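Local structure of fimbrial protein MyfA (Yersinia enterocolitica, 5LND) at residues Q50-S53 against T57-D60; V4-T9 against Y99-R104; L27-S32 against K36-R41. The protein forms, as the major pilus subunit, the Myf fimbriae of pathogenic Yersinia, a probable virulence factor, by assembling into a large, protease-resistant homopolymer. All coordinates share one frame; numbering follows the deposited sequence.

Interaction 1 (Q50-S53 against T57-D60); sequences QMVS and TRVD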
# COMPACT_ATOMS: atom_id res chain seq x y z
N GLN B 50 8.10 -3.15 -7.49
CA GLN B 50 6.68 -3.28 -7.15
C GLN B 50 5.73 -2.78 -8.24
O GLN B 50 6.08 -1.89 -9.00
CB GLN B 50 6.36 -2.52 -5.86
CG GLN B 50 6.80 -3.24 -4.60
CD GLN B 50 8.22 -2.92 -4.23
OE1 GLN B 50 8.65 -1.77 -4.30
NE2 GLN B 50 8.97 -3.94 -3.83
N MET B 51 4.54 -3.36 -8.29
CA MET B 51 3.43 -2.73 -9.00
C MET B 51 2.65 -1.90 -7.97
O MET B 51 2.53 -2.29 -6.81
CB MET B 51 2.57 -3.77 -9.73
CG MET B 51 1.71 -4.64 -8.85
SD MET B 51 0.76 -5.92 -9.72
CE MET B 51 0.31 -5.10 -11.21
N VAL B 52 2.16 -0.73 -8.39
CA VAL B 52 1.60 0.24 -7.45
C VAL B 52 0.22 0.74 -7.90
O VAL B 52 0.06 1.20 -9.04
CB VAL B 52 2.56 1.44 -7.28
CG1 VAL B 52 2.03 2.43 -6.26
CG2 VAL B 52 3.91 0.97 -6.86
N SER B 53 -0.78 0.66 -7.02
CA SER B 53 -2.13 1.10 -7.36
C SER B 53 -2.36 2.60 -7.12
O SER B 53 -1.51 3.29 -6.58
CB SER B 53 -3.18 0.29 -6.61
OG SER B 53 -3.16 0.58 -5.23
N THR B 57 -0.94 1.50 -2.76
CA THR B 57 -0.68 0.16 -2.26
C THR B 57 0.30 -0.55 -3.17
O THR B 57 0.16 -0.51 -4.39
CB THR B 57 -1.98 -0.68 -2.18
OG1 THR B 57 -2.99 0.05 -1.48
CG2 THR B 57 -1.73 -1.99 -1.45
N ARG B 58 1.29 -1.22 -2.59
CA ARG B 58 2.35 -1.86 -3.37
C ARG B 58 2.26 -3.38 -3.30
O ARG B 58 1.85 -3.94 -2.28
CB ARG B 58 3.72 -1.40 -2.85
CG ARG B 58 3.81 0.11 -2.65
CD ARG B 58 5.11 0.53 -1.98
NE ARG B 58 6.27 0.24 -2.81
CZ ARG B 58 6.64 0.95 -3.87
NH1 ARG B 58 5.95 2.02 -4.25
NH2 ARG B 58 7.71 0.59 -4.56
N VAL B 59 2.62 -4.05 -4.40
CA VAL B 59 2.73 -5.51 -4.43
C VAL B 59 4.03 -5.91 -5.09
O VAL B 59 4.30 -5.50 -6.22
CB VAL B 59 1.56 -6.15 -5.19
CG1 VAL B 59 1.67 -7.67 -5.15
CG2 VAL B 59 0.25 -5.71 -4.59
N ASP B 60 4.84 -6.72 -4.41
CA ASP B 60 6.11 -7.16 -4.96
C ASP B 60 5.94 -7.95 -6.24
O ASP B 60 4.96 -8.68 -6.40
CB ASP B 60 6.87 -8.01 -3.94
CG ASP B 60 7.26 -7.23 -2.72
OD1 ASP B 60 7.39 -5.99 -2.83
OD2 ASP B 60 7.45 -7.84 -1.64
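Residues 50-52 and 58-60 run antiparallel, their axes 4.6 Å apart at closest approach and their directions 154° from each other, with Met51 facing Val59 as a hydrogen-bonded pair and Gln50-Asp60 and Val52-Arg58 as non-hydrogen-bonded pairs. The Met51-Val59 pair exchanges two bonds, Met51 N to Val59 O and Val59 N to Met51 O, both 3.0 Å. A third backbone bond, Ser53 N to Thr57 O, continues the pairing toward the turn, where Asp55 accepts from the Thr57 hydroxyl.

Arg58, Gln50 and Asp60 are linked in a row by two side-chain hydrogen bonds, with the Gln50 amide in the middle. The Gln50 chain is bent at CG (chi2 87°), so that its amide lies alongside the partner strand and both of its ends are used. Arg58 NH2 gives a short bond of 2.6 Å to Gln50 OE1, arriving in the carbonyl plane on a lone pair, although the amide and guanidinium planes are turned 61° apart. At the other end Gln50 NE2 donates to Asp60 OD1 at 2.8 Å, meeting the anti side of the carboxylate from a direction tilted out of its plane. With both ends engaged, the rotation of the amide is fixed. Gln50 CB lies over one face of the guanidinium, Val52 CG2 comes to 3.5 Å from Arg58 NH1, and the same NH1 donates to the carbonyl of Ala45.

Met51 and Val59 lie side by side, Met51 CG 4.0 Å from Val59 CB, and both pack on Tyr99 and Leu88 in the interior. Glu80 of the second subunit accepts from the backbone N of Arg58. This is a beta hairpin, its Met51-Val59 side turned to the core and Arg58 and Val52 on the other side, at an edge of the immunoglobulin-like beta sandwich.

Interaction 2 (V4-T9 against Y99-R104); sequences VEFKAT and YQFTGR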
# COMPACT_ATOMS: atom_id res chain seq x y z
N VAL B 4 10.62 -4.00 -27.61
CA VAL B 4 10.18 -4.52 -26.32
C VAL B 4 8.66 -4.61 -26.33
O VAL B 4 8.00 -3.76 -26.92
CB VAL B 4 10.61 -3.59 -25.16
CG1 VAL B 4 10.22 -4.17 -23.82
CG2 VAL B 4 12.10 -3.37 -25.21
N GLU B 5 8.09 -5.64 -25.72
CA GLU B 5 6.66 -5.61 -25.44
C GLU B 5 6.38 -5.98 -24.00
O GLU B 5 6.90 -6.97 -23.50
CB GLU B 5 5.85 -6.52 -26.37
CG GLU B 5 4.36 -6.62 -25.98
CD GLU B 5 3.53 -5.34 -26.23
OE1 GLU B 5 3.88 -4.25 -25.72
OE2 GLU B 5 2.49 -5.43 -26.92
N PHE B 6 5.56 -5.17 -23.35
CA PHE B 6 5.23 -5.37 -21.95
C PHE B 6 3.73 -5.17 -21.74
O PHE B 6 3.20 -4.08 -21.95
CB PHE B 6 6.02 -4.39 -21.09
CG PHE B 6 5.85 -4.59 -19.62
CD1 PHE B 6 6.35 -5.72 -19.00
CD2 PHE B 6 5.21 -3.63 -18.85
CE1 PHE B 6 6.20 -5.90 -17.65
CE2 PHE B 6 5.07 -3.81 -17.49
CZ PHE B 6 5.57 -4.95 -16.89
N LYS B 7 3.05 -6.24 -21.33
CA LYS B 7 1.60 -6.21 -21.19
C LYS B 7 1.20 -6.90 -19.91
O LYS B 7 1.91 -7.77 -19.42
CB LYS B 7 0.94 -6.95 -22.36
CG LYS B 7 1.22 -6.35 -23.71
CD LYS B 7 0.27 -6.89 -24.77
CE LYS B 7 0.33 -8.40 -24.84
NZ LYS B 7 -0.35 -8.92 -26.06
N ALA B 8 0.05 -6.50 -19.37
CA ALA B 8 -0.53 -7.23 -18.25
C ALA B 8 -1.01 -8.56 -18.82
O ALA B 8 -1.38 -8.64 -19.99
CB ALA B 8 -1.67 -6.45 -17.63
N THR B 9 -0.98 -9.60 -18.00
CA THR B 9 -1.42 -10.91 -18.47
C THR B 9 -2.94 -11.01 -18.50
O THR B 9 -3.64 -10.10 -18.06
CB THR B 9 -0.87 -12.02 -17.62
OG1 THR B 9 -1.19 -11.76 -16.25
CG2 THR B 9 0.64 -12.14 -17.79
N TYR B 99 -3.07 -1.69 -10.65
CA TYR B 99 -1.68 -1.59 -10.24
C TYR B 99 -0.74 -1.41 -11.41
O TYR B 99 -0.69 -2.23 -12.32
CB TYR B 99 -1.27 -2.83 -9.49
CG TYR B 99 -1.92 -3.06 -8.16
CD1 TYR B 99 -1.29 -2.67 -6.99
CD2 TYR B 99 -3.14 -3.72 -8.07
CE1 TYR B 99 -1.85 -2.90 -5.77
CE2 TYR B 99 -3.72 -3.96 -6.84
CZ TYR B 99 -3.07 -3.54 -5.70
OH TYR B 99 -3.63 -3.77 -4.47
N GLN B 100 0.03 -0.33 -11.36
CA GLN B 100 0.91 0.02 -12.46
C GLN B 100 2.36 -0.31 -12.16
O GLN B 100 2.86 -0.04 -11.08
CB GLN B 100 0.78 1.50 -12.77
CG GLN B 100 1.49 1.93 -14.03
CD GLN B 100 1.50 3.43 -14.21
OE1 GLN B 100 1.63 4.19 -13.25
NE2 GLN B 100 1.37 3.87 -15.46
N PHE B 101 3.03 -0.90 -13.13
CA PHE B 101 4.47 -0.99 -13.07
C PHE B 101 5.06 -0.13 -14.18
O PHE B 101 4.61 -0.16 -15.32
CB PHE B 101 4.94 -2.44 -13.20
CG PHE B 101 6.43 -2.58 -13.19
CD1 PHE B 101 7.11 -2.68 -11.99
CD2 PHE B 101 7.15 -2.59 -14.38
CE1 PHE B 101 8.49 -2.81 -11.97
CE2 PHE B 101 8.52 -2.72 -14.38
CZ PHE B 101 9.20 -2.82 -13.17
N THR B 102 6.06 0.66 -13.80
CA THR B 102 6.85 1.42 -14.74
C THR B 102 8.29 0.98 -14.61
O THR B 102 8.76 0.65 -13.51
CB THR B 102 6.73 2.93 -14.48
OG1 THR B 102 7.07 3.23 -13.12
CG2 THR B 102 5.32 3.40 -14.75
N GLY B 103 8.99 0.94 -15.73
CA GLY B 103 10.38 0.56 -15.72
C GLY B 103 11.08 0.89 -17.02
O GLY B 103 10.44 1.30 -17.99
N ARG B 104 12.39 0.70 -17.04
CA ARG B 104 13.19 0.95 -18.23
C ARG B 104 13.95 -0.30 -18.62
O ARG B 104 14.66 -0.89 -17.80
CB ARG B 104 14.19 2.08 -17.98
CG ARG B 104 15.16 2.30 -19.12
CD ARG B 104 16.00 3.54 -18.90
NE ARG B 104 17.00 3.34 -17.87
CZ ARG B 104 16.87 3.74 -16.60
NH1 ARG B 104 15.77 4.37 -16.20
NH2 ARG B 104 17.85 3.52 -15.73
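The hydrophobic core between the two sheets of the beta sandwich contains this contact, in which Phe6 on strand 3-8 meets Phe101 on strand 97-108. No hydrogen bond joins the segments; two aromatic side chains alone bridge them, and both are buried. Each ring carbon CG stands opposite the backbone N about the first torsion (chi1 -175° in Phe6, 178° in Phe101), and each CB is directed at the opposing strand, which sends both rings into the space between the sheets.

There the side chains cross at about a right angle. The far end of the Phe6 ring reaches the flank of the Phe101 ring: Phe6 CZ is 3.8 Å from Phe101 CD2, and Phe6 CE2 is 3.9 Å from the same Phe101 CD2. The ring planes are inclined at 57° with centroids 5.9 Å apart, an oblique pairing in which the touch is confined to one corner of Phe101. The modest 82 Å² buried between the segments agrees with such a narrow meeting.

Phe25 of strand 22-30 stacks with Phe6 and also touches Phe101, making a cluster of three phenylalanines, while Leu27 and, from strand 118-130, Ala126 pack on Phe6 and Leu61 on Phe101. Strand 3-8 is fastened by backbone bonds to strand 22-30, and strand 97-108 to strands 37-52 and 118-130, the last probably the complementing donor strand. Apolar side chains meeting from the inner sides of two facing sheets are characteristic of the immunoglobulin-like sandwich of this self-complemented fimbrial subunit.

Interaction 3 (L27-S32 against K36-R41); sequences LVMSDS and KGWNVR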
# COMPACT_ATOMS: atom_id res chain seq x y z
N LEU B 27 6.67 -9.84 -20.41
CA LEU B 27 7.66 -8.98 -21.05
C LEU B 27 8.37 -9.73 -22.16
O LEU B 27 8.71 -10.90 -21.99
CB LEU B 27 8.68 -8.51 -20.02
CG LEU B 27 9.97 -7.89 -20.58
CD1 LEU B 27 9.70 -6.56 -21.20
CD2 LEU B 27 10.99 -7.77 -19.48
N VAL B 28 8.59 -9.06 -23.29
CA VAL B 28 9.36 -9.64 -24.39
C VAL B 28 10.42 -8.66 -24.86
O VAL B 28 10.10 -7.58 -25.33
CB VAL B 28 8.46 -10.01 -25.58
CG1 VAL B 28 9.29 -10.64 -26.67
CG2 VAL B 28 7.38 -10.97 -25.14
N MET B 29 11.68 -9.05 -24.73
CA MET B 29 12.79 -8.20 -25.16
C MET B 29 13.51 -8.83 -26.35
O MET B 29 14.10 -9.90 -26.23
CB MET B 29 13.77 -7.97 -24.00
CG MET B 29 13.17 -7.26 -22.78
SD MET B 29 14.21 -7.29 -21.31
CE MET B 29 14.10 -9.00 -20.84
N SER B 30 13.45 -8.17 -27.50
CA SER B 30 13.97 -8.74 -28.74
C SER B 30 15.12 -7.97 -29.38
O SER B 30 15.15 -6.74 -29.36
CB SER B 30 12.85 -8.90 -29.76
OG SER B 30 11.91 -9.86 -29.33
N ASP B 31 16.06 -8.74 -29.94
CA ASP B 31 17.06 -8.24 -30.88
C ASP B 31 17.85 -9.39 -31.49
O ASP B 31 18.36 -10.24 -30.77
CB ASP B 31 18.03 -7.26 -30.23
CG ASP B 31 18.74 -6.39 -31.24
OD1 ASP B 31 18.59 -6.66 -32.45
OD2 ASP B 31 19.44 -5.45 -30.84
N SER B 32 17.97 -9.39 -32.81
CA SER B 32 18.78 -10.38 -33.51
C SER B 32 20.22 -9.90 -33.66
O SER B 32 21.10 -10.68 -34.01
CB SER B 32 18.19 -10.69 -34.88
OG SER B 32 18.00 -9.50 -35.62
N LYS B 36 24.96 -8.84 -25.17
CA LYS B 36 25.27 -9.68 -24.02
C LYS B 36 24.03 -10.08 -23.21
O LYS B 36 23.83 -11.25 -22.90
CB LYS B 36 26.27 -8.99 -23.10
CG LYS B 36 26.84 -9.90 -22.04
CD LYS B 36 27.77 -9.14 -21.12
CE LYS B 36 28.35 -10.05 -20.06
NZ LYS B 36 29.18 -9.27 -19.12
N GLY B 37 23.21 -9.10 -22.87
CA GLY B 37 22.04 -9.36 -22.05
C GLY B 37 21.14 -8.16 -21.91
O GLY B 37 21.22 -7.22 -22.71
N TRP B 38 20.28 -8.19 -20.89
CA TRP B 38 19.29 -7.14 -20.67
C TRP B 38 19.21 -6.72 -19.20
O TRP B 38 19.51 -7.49 -18.30
CB TRP B 38 17.90 -7.63 -21.12
CG TRP B 38 17.84 -8.17 -22.52
CD1 TRP B 38 18.13 -9.44 -22.92
CD2 TRP B 38 17.46 -7.45 -23.70
NE1 TRP B 38 17.95 -9.56 -24.28
CE2 TRP B 38 17.54 -8.35 -24.78
CE3 TRP B 38 17.06 -6.14 -23.94
CZ2 TRP B 38 17.23 -7.97 -26.09
CZ3 TRP B 38 16.76 -5.77 -25.23
CH2 TRP B 38 16.85 -6.67 -26.29
N ASN B 39 18.81 -5.48 -18.98
CA ASN B 39 18.40 -5.01 -17.67
C ASN B 39 16.93 -4.66 -17.70
O ASN B 39 16.43 -4.16 -18.71
CB ASN B 39 19.23 -3.80 -17.26
CG ASN B 39 20.66 -4.15 -16.94
OD1 ASN B 39 20.94 -5.22 -16.41
ND2 ASN B 39 21.58 -3.24 -17.27
N VAL B 40 16.21 -4.94 -16.62
CA VAL B 40 14.89 -4.37 -16.43
C VAL B 40 14.94 -3.58 -15.12
O VAL B 40 15.06 -4.17 -14.05
CB VAL B 40 13.77 -5.44 -16.39
CG1 VAL B 40 12.40 -4.78 -16.37
CG2 VAL B 40 13.88 -6.36 -17.57
N ARG B 41 14.90 -2.26 -15.23
CA ARG B 41 15.06 -1.39 -14.07
C ARG B 41 13.76 -0.68 -13.69
O ARG B 41 13.25 0.13 -14.46
CB ARG B 41 16.11 -0.33 -14.36
CG ARG B 41 17.44 -0.86 -14.86
CD ARG B 41 18.48 0.23 -14.77
NE ARG B 41 19.82 -0.25 -15.04
CZ ARG B 41 20.74 -0.43 -14.10
NH1 ARG B 41 20.42 -0.18 -12.84
NH2 ARG B 41 21.95 -0.87 -14.40
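Met29 and Trp38 each swing CG to the side away from their own carbonyl carbon (chi1 -61° and -52°), which lays the methionine chain along the indole as the two side chains slide past each other in opposite directions. The methionine meets the ring with two different parts. Its CB sits squarely over the benzene part of the indole, 3.6 Å from the centroid of the Trp38 six-membered ring and only 8° off the normal, a CH-pi contact. Farther along, Met29 SD lies obliquely to the five-membered ring, 4.5 Å from its centroid, a Met-aromatic contact, and touches Trp38 CB at 3.7 Å.

The outer rim of the indole points to the backbone of residues 29-31. Ser30 O is 3.5 Å from Trp38 CH2 at the ring edge, near its plane, and Asp31 N also lies at that edge, while Met29 O is 3.7 Å from Trp38 CZ2. Met29 SD also touches Val40 CG2 at 3.9 Å, and that Val40 methyl is 3.7 Å from Leu27 CD2. No hydrogen bond crosses the contact. Asp31 OD1 bonds Ser1 OG and Gly33 N, whereas OD2 is close to Glu107 OE2, a like charge that could raise the proton affinity of one of the two.

The strands belong to different sheets, and with their axes 9.2 Å apart at closest they meet only through side chains and the Trp38 rim. Phe2 and Val82 also pack on Trp38, and the ring of His35 meets it. Strand 22-30 is held on its two sides by strands 3-8 and 81-88; strand 37-52 here lies between strands 97-108 and 72-75, with Asn39 touching His72 and Trp74, and pairs with 58-60 only at its far end.

How the interactions relate
From the N terminus, strand 3-8 opens the long loop that interaction 2 closes at strand 97-108, and the other two contacts fall within it. Interaction 3 comes first, closing the short connection by which the chain passes from strand 22-30 of one sheet to strand 37-52 of the other. Interaction 1 follows in series at the far end of strand 37-52, as a hairpin on the opposite side of the chain's centre. Backbone bonds link neighbours: Val52 with Gln100, Glu5 with Val28, and probably Arg41 with Arg104. Interactions 2 and 3 thus join the two sheets across the core, while interaction 1 extends one of them.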